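Local coordinates for protein iron transport multicopper oxidase FET3 (Saccharomyces cerevisiae, PDB 1ZPU) that oxidises ferrous to ferric iron for high-affinity uptake, using four bound coppers to reduce oxygen to water, and also oxidises cuprous copper, at residues Gly366-Thr371 and Thr522-Gln527; Gly162-Pro167 and Gly196-Gln201. All coordinates share one frame; numbering follows the deposited sequence.

Contact 1: Gly366-Thr371 and Thr522-Gln527; sequences GSNTHT and TGENVQ. With MAN (alpha-D-mannopyranose), chain J.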
ATOM      1  N   GLY A 366       3.871  21.943  10.530  1.00 69.15           N
ATOM      2  CA  GLY A 366       4.847  22.243   9.489  1.00 69.17           C
ATOM      3  C   GLY A 366       4.239  22.650   8.165  1.00 69.25           C
ATOM      4  O   GLY A 366       3.072  22.353   7.881  1.00 69.43           O
ATOM      5  N   SER A 367       5.045  23.328   7.353  1.00 69.19           N
ATOM      6  CA  SER A 367       4.625  23.818   6.045  1.00 69.14           C
ATOM      7  C   SER A 367       4.993  22.849   4.918  1.00 69.24           C
ATOM      8  O   SER A 367       4.352  22.847   3.861  1.00 69.33           O
ATOM      9  CB  SER A 367       5.271  25.169   5.772  1.00 69.00           C
ATOM     10  OG  SER A 367       6.667  25.090   5.983  1.00 68.59           O
ATOM     11  N   ASN A 368       6.023  22.032   5.147  1.00 69.03           N
ATOM     12  CA  ASN A 368       6.558  21.164   4.103  1.00 68.94           C
ATOM     13  C   ASN A 368       6.209  19.701   4.362  1.00 69.04           C
ATOM     14  O   ASN A 368       6.886  18.761   3.922  1.00 68.92           O
ATOM     15  CB  ASN A 368       8.067  21.347   3.978  1.00 68.59           C
ATOM     16  CG  ASN A 368       8.525  21.352   2.545  1.00 68.23           C
ATOM     17  OD1 ASN A 368       9.381  22.142   2.177  1.00 68.22           O
ATOM     18  ND2 ASN A 368       7.941  20.488   1.718  1.00 67.56           N
ATOM     19  N   THR A 369       5.107  19.530   5.062  1.00 69.06           N
ATOM     20  CA  THR A 369       4.742  18.259   5.614  1.00 68.91           C
ATOM     21  C   THR A 369       3.405  17.830   4.998  1.00 68.97           C
ATOM     22  O   THR A 369       3.016  16.662   5.059  1.00 68.80           O
ATOM     23  CB  THR A 369       4.675  18.435   7.129  1.00 68.73           C
ATOM     24  OG1 THR A 369       5.207  17.281   7.782  1.00 68.48           O
ATOM     25  CG2 THR A 369       3.272  18.776   7.594  1.00 68.53           C
ATOM     26  N   HIS A 370       2.756  18.801   4.352  1.00 69.11           N
ATOM     27  CA  HIS A 370       1.418  18.678   3.764  1.00 69.11           C
ATOM     28  C   HIS A 370       0.391  18.071   4.707  1.00 69.19           C
ATOM     29  O   HIS A 370      -0.201  17.024   4.400  1.00 69.21           O
ATOM     30  CB  HIS A 370       1.423  17.911   2.445  1.00 69.05           C
ATOM     31  CG  HIS A 370       0.605  18.568   1.381  1.00 69.52           C
ATOM     32  ND1 HIS A 370       0.743  18.273   0.042  1.00 69.69           N
ATOM     33  CD2 HIS A 370      -0.335  19.542   1.460  1.00 69.10           C
ATOM     34  CE1 HIS A 370      -0.092  19.022  -0.656  1.00 69.69           C
ATOM     35  NE2 HIS A 370      -0.754  19.804   0.180  1.00 69.45           N
ATOM     36  N   THR A 371       0.185  18.738   5.844  1.00 68.99           N
ATOM     37  CA  THR A 371      -0.739  18.247   6.858  1.00 68.98           C
ATOM     38  C   THR A 371      -2.087  18.941   6.779  1.00 68.97           C
ATOM     39  O   THR A 371      -2.158  20.155   6.635  1.00 69.14           O
ATOM     40  CB  THR A 371      -0.147  18.338   8.283  1.00 68.95           C
ATOM     41  OG1 THR A 371       0.763  17.250   8.486  1.00 69.37           O
ATOM     42  CG2 THR A 371      -1.222  18.231   9.329  1.00 68.78           C
ATOM     43  N   THR A 522      12.189  22.378   8.496  1.00 69.09           N
ATOM     44  CA  THR A 522      13.000  21.517   7.633  1.00 69.15           C
ATOM     45  C   THR A 522      12.291  21.408   6.260  1.00 69.10           C
ATOM     46  O   THR A 522      11.323  20.662   6.099  1.00 68.62           O
ATOM     47  CB  THR A 522      13.263  20.114   8.312  1.00 69.22           C
ATOM     48  OG1 THR A 522      13.936  19.227   7.413  1.00 68.93           O
ATOM     49  CG2 THR A 522      11.974  19.444   8.781  1.00 69.78           C
ATOM     50  N   GLY A 523      12.768  22.192   5.288  1.00 69.31           N
ATOM     51  CA  GLY A 523      12.064  22.381   4.011  1.00 69.23           C
ATOM     52  C   GLY A 523      12.533  21.541   2.827  1.00 69.10           C
ATOM     53  O   GLY A 523      13.558  20.852   2.897  1.00 69.12           O
ATOM     54  N   GLU A 524      11.764  21.598   1.743  1.00 68.80           N
ATOM     55  CA  GLU A 524      12.170  21.043   0.463  1.00 68.61           C
ATOM     56  C   GLU A 524      13.125  22.003  -0.251  1.00 68.95           C
ATOM     57  O   GLU A 524      13.142  23.207   0.037  1.00 68.90           O
ATOM     58  CB  GLU A 524      10.951  20.769  -0.417  1.00 68.47           C
ATOM     59  CG  GLU A 524      10.073  21.978  -0.699  1.00 67.74           C
ATOM     60  CD  GLU A 524       8.768  21.627  -1.396  1.00 68.37           C
ATOM     61  OE1 GLU A 524       8.086  20.654  -0.989  1.00 69.07           O
ATOM     62  OE2 GLU A 524       8.416  22.332  -2.364  1.00 67.53           O
ATOM     63  N   ASN A 525      13.917  21.467  -1.180  1.00 69.05           N
ATOM     64  CA  ASN A 525      14.800  22.281  -2.014  1.00 68.86           C
ATOM     65  C   ASN A 525      13.957  23.285  -2.808  1.00 69.02           C
ATOM     66  O   ASN A 525      12.817  22.992  -3.176  1.00 69.04           O
ATOM     67  CB  ASN A 525      15.672  21.383  -2.913  1.00 68.79           C
ATOM     68  CG  ASN A 525      16.675  20.518  -2.109  1.00 68.56           C
ATOM     69  OD1 ASN A 525      16.486  19.322  -1.922  1.00 68.02           O
ATOM     70  ND2 ASN A 525      17.734  21.139  -1.634  1.00 69.17           N
ATOM     71  N   VAL A 526      14.482  24.485  -3.029  1.00 69.29           N
ATOM     72  CA  VAL A 526      13.651  25.529  -3.637  1.00 69.61           C
ATOM     73  C   VAL A 526      13.339  25.317  -5.122  1.00 69.60           C
ATOM     74  O   VAL A 526      13.920  24.438  -5.774  1.00 69.57           O
ATOM     75  CB  VAL A 526      14.103  26.978  -3.306  1.00 69.84           C
ATOM     76  CG1 VAL A 526      13.246  27.555  -2.151  1.00 69.90           C
ATOM     77  CG2 VAL A 526      15.609  27.054  -3.000  1.00 70.63           C
ATOM     78  N   GLN A 527      12.394  26.101  -5.636  1.00 69.66           N
ATOM     79  CA  GLN A 527      11.821  25.835  -6.950  1.00 69.84           C
ATOM     80  C   GLN A 527      12.736  26.275  -8.101  1.00 70.02           C
ATOM     81  O   GLN A 527      13.765  26.928  -7.889  1.00 69.78           O
ATOM     82  CB  GLN A 527      10.430  26.451  -7.075  1.00 69.95           C
ATOM     83  CG  GLN A 527       9.400  25.466  -7.590  1.00 70.11           C
ATOM     84  CD  GLN A 527       8.703  24.733  -6.463  1.00 70.49           C
ATOM     85  OE1 GLN A 527       8.246  25.349  -5.495  1.00 69.96           O
ATOM     86  NE2 GLN A 527       8.610  23.416  -6.585  1.00 69.88           N
TER
HETATM   87  C1  MAN J   4      18.399  20.348   6.279  1.00 76.29           C
HETATM   88  C2  MAN J   4      17.731  20.011   4.938  1.00 76.25           C
HETATM   89  C3  MAN J   4      17.457  21.379   4.301  1.00 76.90           C
HETATM   90  C4  MAN J   4      18.663  22.341   4.502  1.00 77.14           C
HETATM   91  C5  MAN J   4      19.952  21.606   4.928  1.00 77.65           C
HETATM   92  C6  MAN J   4      21.138  22.547   5.196  1.00 77.44           C
HETATM   93  O2  MAN J   4      16.559  19.229   5.025  1.00 74.87           O
HETATM   94  O3  MAN J   4      16.259  21.898   4.865  1.00 75.63           O
HETATM   95  O4  MAN J   4      18.981  23.108   3.349  1.00 76.83           O
HETATM   96  O5  MAN J   4      19.759  20.689   6.018  1.00 78.05           O
HETATM   97  O6  MAN J   4      20.726  23.904   5.155  1.00 77.00           O

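Contact 2: Gly162-Pro167 and Gly196-Gln201; sequences GAEPIP and GGFVSQ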
ATOM      1  N   GLY A 162      13.203  11.394 -13.815  1.00 69.34           N
ATOM      2  CA  GLY A 162      12.575  10.713 -12.685  1.00 69.09           C
ATOM      3  C   GLY A 162      12.221   9.273 -13.013  1.00 69.16           C
ATOM      4  O   GLY A 162      11.416   8.656 -12.313  1.00 69.36           O
ATOM      5  N   ALA A 163      12.830   8.731 -14.069  1.00 69.17           N
ATOM      6  CA  ALA A 163      12.606   7.352 -14.492  1.00 69.12           C
ATOM      7  C   ALA A 163      12.847   6.392 -13.339  1.00 69.42           C
ATOM      8  O   ALA A 163      13.917   6.385 -12.729  1.00 69.89           O
ATOM      9  CB  ALA A 163      13.487   6.999 -15.673  1.00 68.65           C
ATOM     10  N   GLU A 164      11.829   5.605 -13.039  1.00 69.40           N
ATOM     11  CA  GLU A 164      11.875   4.590 -12.000  1.00 69.77           C
ATOM     12  C   GLU A 164      12.655   3.383 -12.490  1.00 69.41           C
ATOM     13  O   GLU A 164      12.471   2.976 -13.642  1.00 69.74           O
ATOM     14  CB  GLU A 164      10.435   4.174 -11.717  1.00 70.10           C
ATOM     15  CG  GLU A 164       9.563   4.434 -12.949  1.00 71.97           C
ATOM     16  CD  GLU A 164       8.368   5.246 -12.585  1.00 74.10           C
ATOM     17  OE1 GLU A 164       7.348   5.249 -13.329  1.00 75.97           O
ATOM     18  OE2 GLU A 164       8.454   5.870 -11.512  1.00 75.33           O
ATOM     19  N   PRO A 165      13.507   2.792 -11.623  1.00 69.17           N
ATOM     20  CA  PRO A 165      14.323   1.628 -11.990  1.00 68.99           C
ATOM     21  C   PRO A 165      13.492   0.421 -12.401  1.00 68.93           C
ATOM     22  O   PRO A 165      12.489   0.121 -11.787  1.00 68.87           O
ATOM     23  CB  PRO A 165      15.100   1.311 -10.712  1.00 68.78           C
ATOM     24  CG  PRO A 165      14.418   2.022  -9.651  1.00 69.27           C
ATOM     25  CD  PRO A 165      13.747   3.208 -10.233  1.00 69.04           C
ATOM     26  N   ILE A 166      13.945  -0.268 -13.435  1.00 69.24           N
ATOM     27  CA  ILE A 166      13.211  -1.368 -14.034  1.00 69.27           C
ATOM     28  C   ILE A 166      13.566  -2.698 -13.378  1.00 69.13           C
ATOM     29  O   ILE A 166      14.747  -3.029 -13.269  1.00 68.87           O
ATOM     30  CB  ILE A 166      13.469  -1.375 -15.547  1.00 69.36           C
ATOM     31  CG1 ILE A 166      12.839  -0.118 -16.145  1.00 69.51           C
ATOM     32  CG2 ILE A 166      12.886  -2.613 -16.206  1.00 69.43           C
ATOM     33  CD1 ILE A 166      13.657   0.499 -17.211  1.00 71.06           C
ATOM     34  N   PRO A 167      12.539  -3.455 -12.929  1.00 69.07           N
ATOM     35  CA  PRO A 167      12.714  -4.737 -12.232  1.00 69.03           C
ATOM     36  C   PRO A 167      13.164  -5.838 -13.187  1.00 69.01           C
ATOM     37  O   PRO A 167      13.104  -5.653 -14.396  1.00 69.30           O
ATOM     38  CB  PRO A 167      11.318  -5.041 -11.697  1.00 69.03           C
ATOM     39  CG  PRO A 167      10.392  -4.247 -12.487  1.00 68.94           C
ATOM     40  CD  PRO A 167      11.122  -3.098 -13.101  1.00 68.95           C
ATOM     41  N   GLY A 196       4.009  -6.067  -4.281  1.00 69.10           N
ATOM     42  CA  GLY A 196       5.118  -5.472  -5.009  1.00 68.98           C
ATOM     43  C   GLY A 196       5.357  -4.038  -4.575  1.00 69.20           C
ATOM     44  O   GLY A 196       4.573  -3.455  -3.813  1.00 68.72           O
ATOM     45  N   GLY A 197       6.459  -3.470  -5.056  1.00 69.37           N
ATOM     46  CA  GLY A 197       6.832  -2.115  -4.691  1.00 69.22           C
ATOM     47  C   GLY A 197       6.577  -1.125  -5.813  1.00 68.94           C
ATOM     48  O   GLY A 197       6.627   0.088  -5.616  1.00 69.22           O
ATOM     49  N   PHE A 198       6.297  -1.629  -6.998  1.00 68.66           N
ATOM     50  CA  PHE A 198       6.237  -0.759  -8.158  1.00 68.71           C
ATOM     51  C   PHE A 198       5.083  -1.131  -9.080  1.00 68.71           C
ATOM     52  O   PHE A 198       4.077  -0.455  -9.134  1.00 68.83           O
ATOM     53  CB  PHE A 198       7.597  -0.800  -8.896  1.00 68.32           C
ATOM     54  CG  PHE A 198       7.667   0.024 -10.156  1.00 66.98           C
ATOM     55  CD1 PHE A 198       6.801   1.088 -10.390  1.00 67.00           C
ATOM     56  CD2 PHE A 198       8.658  -0.239 -11.095  1.00 66.97           C
ATOM     57  CE1 PHE A 198       6.908   1.863 -11.560  1.00 66.38           C
ATOM     58  CE2 PHE A 198       8.763   0.532 -12.277  1.00 66.49           C
ATOM     59  CZ  PHE A 198       7.888   1.574 -12.498  1.00 66.09           C
ATOM     60  N   VAL A 199       5.235  -2.246  -9.764  1.00 68.78           N
ATOM     61  CA  VAL A 199       4.510  -2.516 -10.990  1.00 69.07           C
ATOM     62  C   VAL A 199       3.112  -3.169 -10.810  1.00 68.90           C
ATOM     63  O   VAL A 199       2.951  -4.142 -10.083  1.00 69.49           O
ATOM     64  CB  VAL A 199       5.475  -3.342 -11.864  1.00 69.03           C
ATOM     65  CG1 VAL A 199       4.800  -4.513 -12.549  1.00 70.59           C
ATOM     66  CG2 VAL A 199       6.204  -2.444 -12.820  1.00 68.66           C
ATOM     67  N   SER A 200       2.093  -2.629 -11.455  1.00 68.99           N
ATOM     68  CA  SER A 200       0.780  -3.313 -11.507  1.00 68.86           C
ATOM     69  C   SER A 200       0.870  -4.623 -12.294  1.00 68.99           C
ATOM     70  O   SER A 200       1.691  -4.764 -13.200  1.00 69.31           O
ATOM     71  CB  SER A 200      -0.251  -2.449 -12.228  1.00 68.25           C
ATOM     72  OG  SER A 200      -0.481  -1.199 -11.609  1.00 67.45           O
ATOM     73  N   GLN A 201       0.011  -5.581 -11.991  1.00 68.87           N
ATOM     74  CA  GLN A 201       0.053  -6.833 -12.733  1.00 68.76           C
ATOM     75  C   GLN A 201      -1.308  -7.244 -13.225  1.00 68.91           C
ATOM     76  O   GLN A 201      -2.318  -7.024 -12.546  1.00 69.16           O
ATOM     77  CB  GLN A 201       0.602  -7.948 -11.868  1.00 68.17           C
ATOM     78  CG  GLN A 201       2.035  -7.740 -11.407  1.00 68.40           C
ATOM     79  CD  GLN A 201       2.614  -8.999 -10.821  1.00 69.50           C
ATOM     80  OE1 GLN A 201       2.219 -10.108 -11.203  1.00 71.75           O
ATOM     81  NE2 GLN A 201       3.534  -8.854  -9.889  1.00 68.80           N
TER

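Contact 1: Gly366-Thr371 and Thr522-Gln527
The side-chain amide of Asn-368 reaches out of its loop and takes hold of Glu-524 at two points. Its carbonyl end, OD1, accepts the backbone N-H of Glu-524; the modelled 2.5 Å between Glu-524 N and Asn-368 OD1 is very short, and at 2.8 Å resolution that exact length is doubtful. Its amino end is the donor of the second hydrogen bond, from Asn-368 ND2 to Glu-524 OE1 at 2.7 Å, with an N-H...O angle of 160°. OE1 lies close to the amide plane of Asn-368, whereas ND2 comes to the carboxylate from above its plane. The planes of the two flat groups are 51° apart, and the side chains cross at roughly a right angle. Using both ends of the amide should fix which way round it sits. In Glu-524, a chi1 of 58° and an extended chain beyond CG carry the carboxylate back toward Asn-368, where OE1 meets ND2 while OD1 takes the N-H. OE1 has a second donor in the backbone N of Thr-340.

Beside the hydrogen bonds there is only slight packing between the segments. Asn-368 CB lies 3.9 Å from Thr-522 O, and OD1 of Asn-368 is near Gly-523 CA at 3.3 Å.

Sugar lies along the same tail. A mannose of an attached glycan approaches loosely, with its O3 3.5 Å from Gly-523 O and its O2 the same distance from Thr-522 OG1, while an N-acetylglucosamine touches Glu-524.

Further along, Val-526 makes a backbone hydrogen bond with Lys-328. One side-chain amide thus bridges the N-H and carboxylate of a single residue, and a loop of the cupredoxin-type third domain holds the irregular C-terminal tail that follows helix 494-502.

Contact 2: Gly162-Pro167 and Gly196-Gln201
Phe-198 points the far end of its ring at Glu-164, whose aliphatic part lies against it: Glu-164 CG comes 3.3 Å from Phe-198 CZ, and CB is 3.7 Å from the same atom. The approach is oblique, the side chains crossing near a right angle with carboxylate and ring planes 61° apart. Further round the rim, Pro-165 O is 3.8 Å from Phe-198 CE2, again obliquely. Pro-167 meets the ring edge close to its plane, with CD 4.3 Å from Phe-198 CD2, an apolar contact. The phenyl group is carried away from its own loop, to this Glu-Pro-Ile-Pro run, by a trans chi1 (178°). One ring face is lined by the neighbouring Val-199, its CG2 lying 3.7 Å above the plane and toward the rim.

Both loops belong to the second plastocyanin-like domain, which has the beta-sandwich cupredoxin fold of multicopper oxidases, and here they come up against the third domain. The polar end of Glu-164 is turned to helix 466-470 of that domain, where Trp-467 packs on Glu-164 and Pro-165 and where OE2 is paired with NE2 of the type 1 copper ligand His-468, though the two side chains are modelled implausibly close and the length of this hydrogen bond is doubtful.

Glu-141 of strand 133-142 helps to place segment 196-201, its OE1 accepting the backbone N-H groups of Phe-198 and Val-199 and its OE2 that of Gly-197. On the proline side, Tyr-143 holds Pro-165 O through its hydroxyl and also touches Phe-198, while Phe-256 of strand 250-256 packs against both Pro-167 and Val-199.

From the N terminus, contact 2 comes first. It closes a loop of about thirty residues holding strands 169-172, 179-181 and 187-194, and joins the approach to the first of these to the connection between strands 187-194 and 201-205. The chain then finishes the second domain and enters the third before contact 1 opens. That contact spans some 150 residues, including the strands and helix 466-470 that carry the type 1 copper ligands, and ties in the C-terminal tail. The two loops follow in series, neither nesting nor crossing. Their centres lie 26 Å apart, yet helix 466-470, within the span of contact 1, packs against contact 2.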